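Long-range contact in carbohydrate kinase, FGGY (Rhodospirillum rubrum, PDB 3IFR), which probably phosphorylates D-xylulose as a sugar kinase of the FGGY family: residues F126-T140 / G185-L199. Sequence-based numbering, arbitrary orientation.
Sequences FLARTGNGVTQQLVT and GGFIDLASGTVEADL
Arg129 runs extended from the last turn of helix 123-130 past Asp189 toward Asp198 and Leu199. NE donates to Asp189 OD1 at 2.8 Å, a bent salt bridge (138° at the hydrogen) that comes from the anti side, tilted out of both the carboxylate and guanidinium planes, which stand 78° apart. The guanidinium end faces Asp198 in a salt bridge whose carboxylate position is doubtful. Over one face of the group lies Leu199 CD1, while CD2 of that leucine packs against Phe126 CE2 at 3.9 Å. Replacing Asp189 with an alanine would probably leave Arg129 NE without its acceptor and the guanidinium less firmly fixed. Leu190 N donates to Arg129 O (3.0 Å, 160°), and Leu190 CD2 rests 3.6 Å from Gly131 N, where the helix ends. Farther along, Val139 CG2 lies 3.6 Å from Gly185 CA, where a side chain would clash with it, and Val139 CG1 presses on Phe187 CZ at 3.4 Å. A water accepts from Thr140 OG1 and donates to Gly186 O and Leu199 O. Within this FGGY kinase N-terminal domain, the C-terminus of helix 123-130 thus meets a short, weakly bonded beta-hairpin and helix 197-201, and the N-terminus of helix 139-149 meets the Schellman-capped glycine end of helix 179-185.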
loop_
_atom_site.group_PDB
_atom_site.type_symbol
_atom_site.label_atom_id
_atom_site.label_comp_id
_atom_site.label_asym_id
_atom_site.label_seq_id
_atom_site.Cartn_x
_atom_site.Cartn_y
_atom_site.Cartn_z
ATOM N N PHE A 126 -10.418 -19.562 -5.223
ATOM C CA PHE A 126 -10.503 -18.572 -4.153
ATOM C C PHE A 126 -9.962 -17.220 -4.625
ATOM O O PHE A 126 -10.595 -16.162 -4.418
ATOM C CB PHE A 126 -9.711 -19.032 -2.930
ATOM C CG PHE A 126 -9.738 -18.047 -1.808
ATOM C CD1 PHE A 126 -8.872 -16.969 -1.793
ATOM C CD2 PHE A 126 -10.648 -18.174 -0.786
ATOM C CE1 PHE A 126 -8.910 -16.048 -0.764
ATOM C CE2 PHE A 126 -10.692 -17.256 0.242
ATOM C CZ PHE A 126 -9.818 -16.192 0.262
ATOM N N LEU A 127 -8.779 -17.261 -5.234
ATOM C CA LEU A 127 -8.126 -16.045 -5.700
ATOM C C LEU A 127 -8.953 -15.409 -6.847
ATOM O O LEU A 127 -9.080 -14.179 -6.923
ATOM C CB LEU A 127 -6.667 -16.339 -6.059
ATOM C CG LEU A 127 -5.615 -15.311 -6.509
ATOM C CD1 LEU A 127 -5.332 -15.490 -7.983
ATOM C CD2 LEU A 127 -5.990 -13.857 -6.226
ATOM N N ALA A 128 -9.573 -16.238 -7.689
ATOM C CA ALA A 128 -10.480 -15.734 -8.736
ATOM C C ALA A 128 -11.738 -15.169 -8.128
ATOM O O ALA A 128 -12.501 -14.467 -8.762
ATOM C CB ALA A 128 -10.856 -16.835 -9.714
ATOM N N ARG A 129 -11.984 -15.500 -6.893
ATOM C CA ARG A 129 -13.241 -15.102 -6.329
ATOM C C ARG A 129 -13.119 -13.787 -5.574
ATOM O O ARG A 129 -13.977 -12.920 -5.675
ATOM C CB ARG A 129 -13.716 -16.201 -5.404
ATOM C CG ARG A 129 -14.987 -15.917 -4.748
ATOM C CD ARG A 129 -15.616 -17.243 -4.519
ATOM N NE ARG A 129 -16.966 -17.093 -4.054
ATOM C CZ ARG A 129 -17.371 -17.506 -2.868
ATOM N NH1 ARG A 129 -16.513 -18.106 -2.061
ATOM N NH2 ARG A 129 -18.631 -17.334 -2.509
ATOM N N THR A 130 -12.060 -13.657 -4.789
ATOM C CA THR A 130 -11.882 -12.497 -3.951
ATOM C C THR A 130 -10.812 -11.584 -4.554
ATOM O O THR A 130 -10.521 -10.525 -4.010
ATOM C CB THR A 130 -11.338 -12.934 -2.624
ATOM O OG1 THR A 130 -10.002 -13.399 -2.842
ATOM C CG2 THR A 130 -12.162 -14.084 -2.081
ATOM N N GLY A 131 -10.206 -12.028 -5.651
ATOM C CA GLY A 131 -9.097 -11.320 -6.258
ATOM C C GLY A 131 -7.864 -11.187 -5.377
ATOM O O GLY A 131 -6.969 -10.401 -5.663
ATOM N N ASN A 132 -7.819 -11.963 -4.310
ATOM C CA ASN A 132 -6.687 -11.974 -3.378
ATOM C C ASN A 132 -6.350 -13.418 -3.033
ATOM O O ASN A 132 -7.234 -14.269 -3.084
ATOM C CB ASN A 132 -7.061 -11.222 -2.117
ATOM C CG ASN A 132 -7.076 -9.742 -2.335
ATOM O OD1 ASN A 132 -6.094 -9.055 -2.044
ATOM N ND2 ASN A 132 -8.165 -9.237 -2.927
ATOM N N GLY A 133 -5.097 -13.698 -2.692
ATOM C CA GLY A 133 -4.651 -15.064 -2.561
ATOM C C GLY A 133 -4.798 -15.599 -1.153
ATOM O O GLY A 133 -5.027 -14.850 -0.197
ATOM N N VAL A 134 -4.670 -16.913 -1.020
ATOM C CA VAL A 134 -4.653 -17.521 0.278
ATOM C C VAL A 134 -3.316 -17.260 0.942
ATOM O O VAL A 134 -2.322 -17.891 0.628
ATOM C CB VAL A 134 -4.866 -18.978 0.179
ATOM C CG1 VAL A 134 -4.858 -19.547 1.588
ATOM C CG2 VAL A 134 -6.213 -19.237 -0.468
ATOM N N THR A 135 -3.287 -16.294 1.846
ATOM C CA THR A 135 -2.031 -15.888 2.461
ATOM C C THR A 135 -2.265 -15.517 3.935
ATOM O O THR A 135 -3.421 -15.444 4.382
ATOM C CB THR A 135 -1.317 -14.701 1.676
ATOM O OG1 THR A 135 -1.925 -13.431 1.987
ATOM C CG2 THR A 135 -1.344 -14.914 0.152
ATOM N N GLN A 136 -1.177 -15.296 4.678
ATOM C CA GLN A 136 -1.284 -14.817 6.047
ATOM C C GLN A 136 -1.902 -13.430 6.135
ATOM O O GLN A 136 -2.219 -12.974 7.194
ATOM C CB GLN A 136 0.073 -14.768 6.737
ATOM C CG GLN A 136 0.748 -16.106 6.890
ATOM C CD GLN A 136 1.917 -16.052 7.874
ATOM O OE1 GLN A 136 3.016 -16.565 7.580
ATOM N NE2 GLN A 136 1.692 -15.417 9.045
ATOM N N GLN A 137 -2.072 -12.735 5.026
ATOM C CA GLN A 137 -2.661 -11.417 5.137
ATOM C C GLN A 137 -4.191 -11.471 5.243
ATOM O O GLN A 137 -4.830 -10.532 5.706
ATOM C CB GLN A 137 -2.223 -10.592 3.964
ATOM C CG GLN A 137 -1.738 -9.258 4.351
ATOM C CD GLN A 137 -0.434 -8.942 3.657
ATOM O OE1 GLN A 137 0.642 -9.321 4.144
ATOM N NE2 GLN A 137 -0.516 -8.266 2.501
ATOM N N LEU A 138 -4.773 -12.594 4.840
ATOM C CA LEU A 138 -6.219 -12.762 5.007
ATOM C C LEU A 138 -6.602 -12.672 6.487
ATOM O O LEU A 138 -6.037 -13.380 7.345
ATOM C CB LEU A 138 -6.699 -14.108 4.477
ATOM C CG LEU A 138 -6.468 -14.411 3.017
ATOM C CD1 LEU A 138 -6.925 -15.840 2.725
ATOM C CD2 LEU A 138 -7.197 -13.373 2.149
ATOM N N VAL A 139 -7.547 -11.788 6.776
ATOM C CA VAL A 139 -8.218 -11.763 8.074
ATOM C C VAL A 139 -8.596 -13.197 8.520
ATOM O O VAL A 139 -8.398 -13.578 9.676
ATOM C CB VAL A 139 -9.452 -10.902 7.977
ATOM C CG1 VAL A 139 -10.303 -11.011 9.275
ATOM C CG2 VAL A 139 -9.000 -9.464 7.708
ATOM N N THR A 140 -9.092 -13.987 7.567
ATOM C CA THR A 140 -9.416 -15.409 7.766
ATOM C C THR A 140 -8.260 -16.253 8.343
ATOM O O THR A 140 -8.465 -17.065 9.247
ATOM C CB THR A 140 -9.864 -16.018 6.440
ATOM O OG1 THR A 140 -11.111 -15.420 6.050
ATOM C CG2 THR A 140 -10.002 -17.526 6.540
ATOM N N GLY A 185 -9.249 -8.810 3.040
ATOM C CA GLY A 185 -9.439 -9.737 4.135
ATOM C C GLY A 185 -9.950 -11.139 3.808
ATOM O O GLY A 185 -9.760 -12.045 4.610
ATOM N N GLY A 186 -10.632 -11.320 2.673
ATOM C CA GLY A 186 -11.081 -12.642 2.250
ATOM C C GLY A 186 -12.576 -12.797 2.385
ATOM O O GLY A 186 -13.100 -13.885 2.212
ATOM N N PHE A 187 -13.291 -11.716 2.659
ATOM C CA PHE A 187 -14.716 -11.866 2.881
ATOM C C PHE A 187 -15.627 -11.525 1.711
ATOM O O PHE A 187 -16.824 -11.871 1.728
ATOM C CB PHE A 187 -15.149 -11.065 4.099
ATOM C CG PHE A 187 -14.432 -11.448 5.359
ATOM C CD1 PHE A 187 -14.180 -12.782 5.652
ATOM C CD2 PHE A 187 -14.010 -10.474 6.265
ATOM C CE1 PHE A 187 -13.501 -13.140 6.819
ATOM C CE2 PHE A 187 -13.356 -10.843 7.466
ATOM C CZ PHE A 187 -13.108 -12.173 7.724
ATOM N N ILE A 188 -15.092 -10.856 0.698
ATOM C CA ILE A 188 -15.937 -10.395 -0.403
ATOM C C ILE A 188 -15.735 -11.157 -1.711
ATOM O O ILE A 188 -14.608 -11.451 -2.100
ATOM C CB ILE A 188 -15.751 -8.902 -0.674
ATOM C CG1 ILE A 188 -16.394 -8.104 0.457
ATOM C CG2 ILE A 188 -16.367 -8.528 -2.027
ATOM C CD1 ILE A 188 -16.040 -6.660 0.424
ATOM N N ASP A 189 -16.854 -11.472 -2.361
ATOM C CA ASP A 189 -16.889 -11.997 -3.718
ATOM C C ASP A 189 -16.969 -10.827 -4.690
ATOM O O ASP A 189 -17.932 -10.068 -4.650
ATOM C CB ASP A 189 -18.141 -12.864 -3.900
ATOM C CG ASP A 189 -18.132 -13.646 -5.199
ATOM O OD1 ASP A 189 -18.200 -14.876 -5.127
ATOM O OD2 ASP A 189 -18.020 -13.044 -6.286
ATOM N N LEU A 190 -15.937 -10.684 -5.531
ATOM C CA LEU A 190 -15.874 -9.678 -6.601
ATOM C C LEU A 190 -17.165 -9.661 -7.401
ATOM O O LEU A 190 -17.757 -8.601 -7.603
ATOM C CB LEU A 190 -14.733 -10.008 -7.555
ATOM C CG LEU A 190 -13.425 -9.210 -7.572
ATOM C CD1 LEU A 190 -13.183 -8.414 -6.302
ATOM C CD2 LEU A 190 -12.233 -10.143 -7.888
ATOM N N ALA A 191 -17.615 -10.835 -7.839
ATOM C CA ALA A 191 -18.907 -10.976 -8.548
ATOM C C ALA A 191 -20.091 -10.258 -7.882
ATOM O O ALA A 191 -20.942 -9.682 -8.568
ATOM C CB ALA A 191 -19.259 -12.482 -8.792
ATOM N N SER A 192 -20.164 -10.297 -6.554
ATOM C CA SER A 192 -21.307 -9.679 -5.883
ATOM C C SER A 192 -20.971 -8.370 -5.184
ATOM O O SER A 192 -21.849 -7.527 -4.977
ATOM C CB SER A 192 -21.941 -10.659 -4.893
ATOM O OG SER A 192 -21.185 -10.726 -3.694
ATOM N N GLY A 193 -19.704 -8.223 -4.798
ATOM C CA GLY A 193 -19.219 -7.022 -4.143
ATOM C C GLY A 193 -19.739 -6.932 -2.740
ATOM O O GLY A 193 -19.763 -5.864 -2.126
ATOM N N THR A 194 -20.167 -8.064 -2.206
ATOM C CA THR A 194 -20.682 -8.040 -0.852
ATOM C C THR A 194 -20.028 -9.128 -0.004
ATOM O O THR A 194 -19.339 -10.020 -0.531
ATOM C CB THR A 194 -22.220 -8.189 -0.837
ATOM O OG1 THR A 194 -22.581 -9.461 -1.383
ATOM C CG2 THR A 194 -22.863 -7.092 -1.692
ATOM N N VAL A 195 -20.230 -9.038 1.307
ATOM C CA VAL A 195 -19.680 -10.038 2.210
ATOM C C VAL A 195 -20.480 -11.311 1.989
ATOM O O VAL A 195 -21.706 -11.273 1.997
ATOM C CB VAL A 195 -19.770 -9.572 3.663
ATOM C CG1 VAL A 195 -19.371 -10.689 4.601
ATOM C CG2 VAL A 195 -18.857 -8.352 3.854
ATOM N N GLU A 196 -19.788 -12.415 1.740
ATOM C CA GLU A 196 -20.433 -13.705 1.523
ATOM C C GLU A 196 -20.388 -14.649 2.745
ATOM O O GLU A 196 -19.347 -14.788 3.418
ATOM C CB GLU A 196 -19.782 -14.384 0.336
ATOM C CG GLU A 196 -19.708 -13.491 -0.898
ATOM C CD GLU A 196 -21.005 -13.498 -1.666
ATOM O OE1 GLU A 196 -22.003 -14.064 -1.167
ATOM O OE2 GLU A 196 -21.023 -12.931 -2.766
ATOM N N ALA A 197 -21.515 -15.304 3.019
ATOM C CA ALA A 197 -21.631 -16.180 4.184
ATOM C C ALA A 197 -20.543 -17.258 4.110
ATOM O O ALA A 197 -19.682 -17.394 4.973
ATOM C CB ALA A 197 -22.987 -16.810 4.190
ATOM N N ASP A 198 -20.675 -18.069 3.091
ATOM C CA ASP A 198 -19.617 -18.796 2.480
ATOM C C ASP A 198 -18.206 -18.387 2.951
ATOM O O ASP A 198 -17.493 -19.178 3.535
ATOM C CB ASP A 198 -19.783 -18.474 0.980
ATOM C CG ASP A 198 -19.081 -19.430 0.118
ATOM O OD1 ASP A 198 -18.759 -20.539 0.576
ATOM O OD2 ASP A 198 -18.817 -19.081 -1.023
ATOM N N LEU A 199 -17.797 -17.155 2.669
ATOM C CA LEU A 199 -16.417 -16.734 2.882
ATOM C C LEU A 199 -16.124 -16.484 4.342
ATOM O O LEU A 199 -15.054 -16.834 4.826
ATOM C CB LEU A 199 -16.093 -15.493 2.050
ATOM C CG LEU A 199 -15.893 -15.891 0.580
ATOM C CD1 LEU A 199 -16.036 -14.720 -0.359
ATOM C CD2 LEU A 199 -14.562 -16.656 0.371
HETATM O O HOH W 1 -12.507 -16.137 3.848
#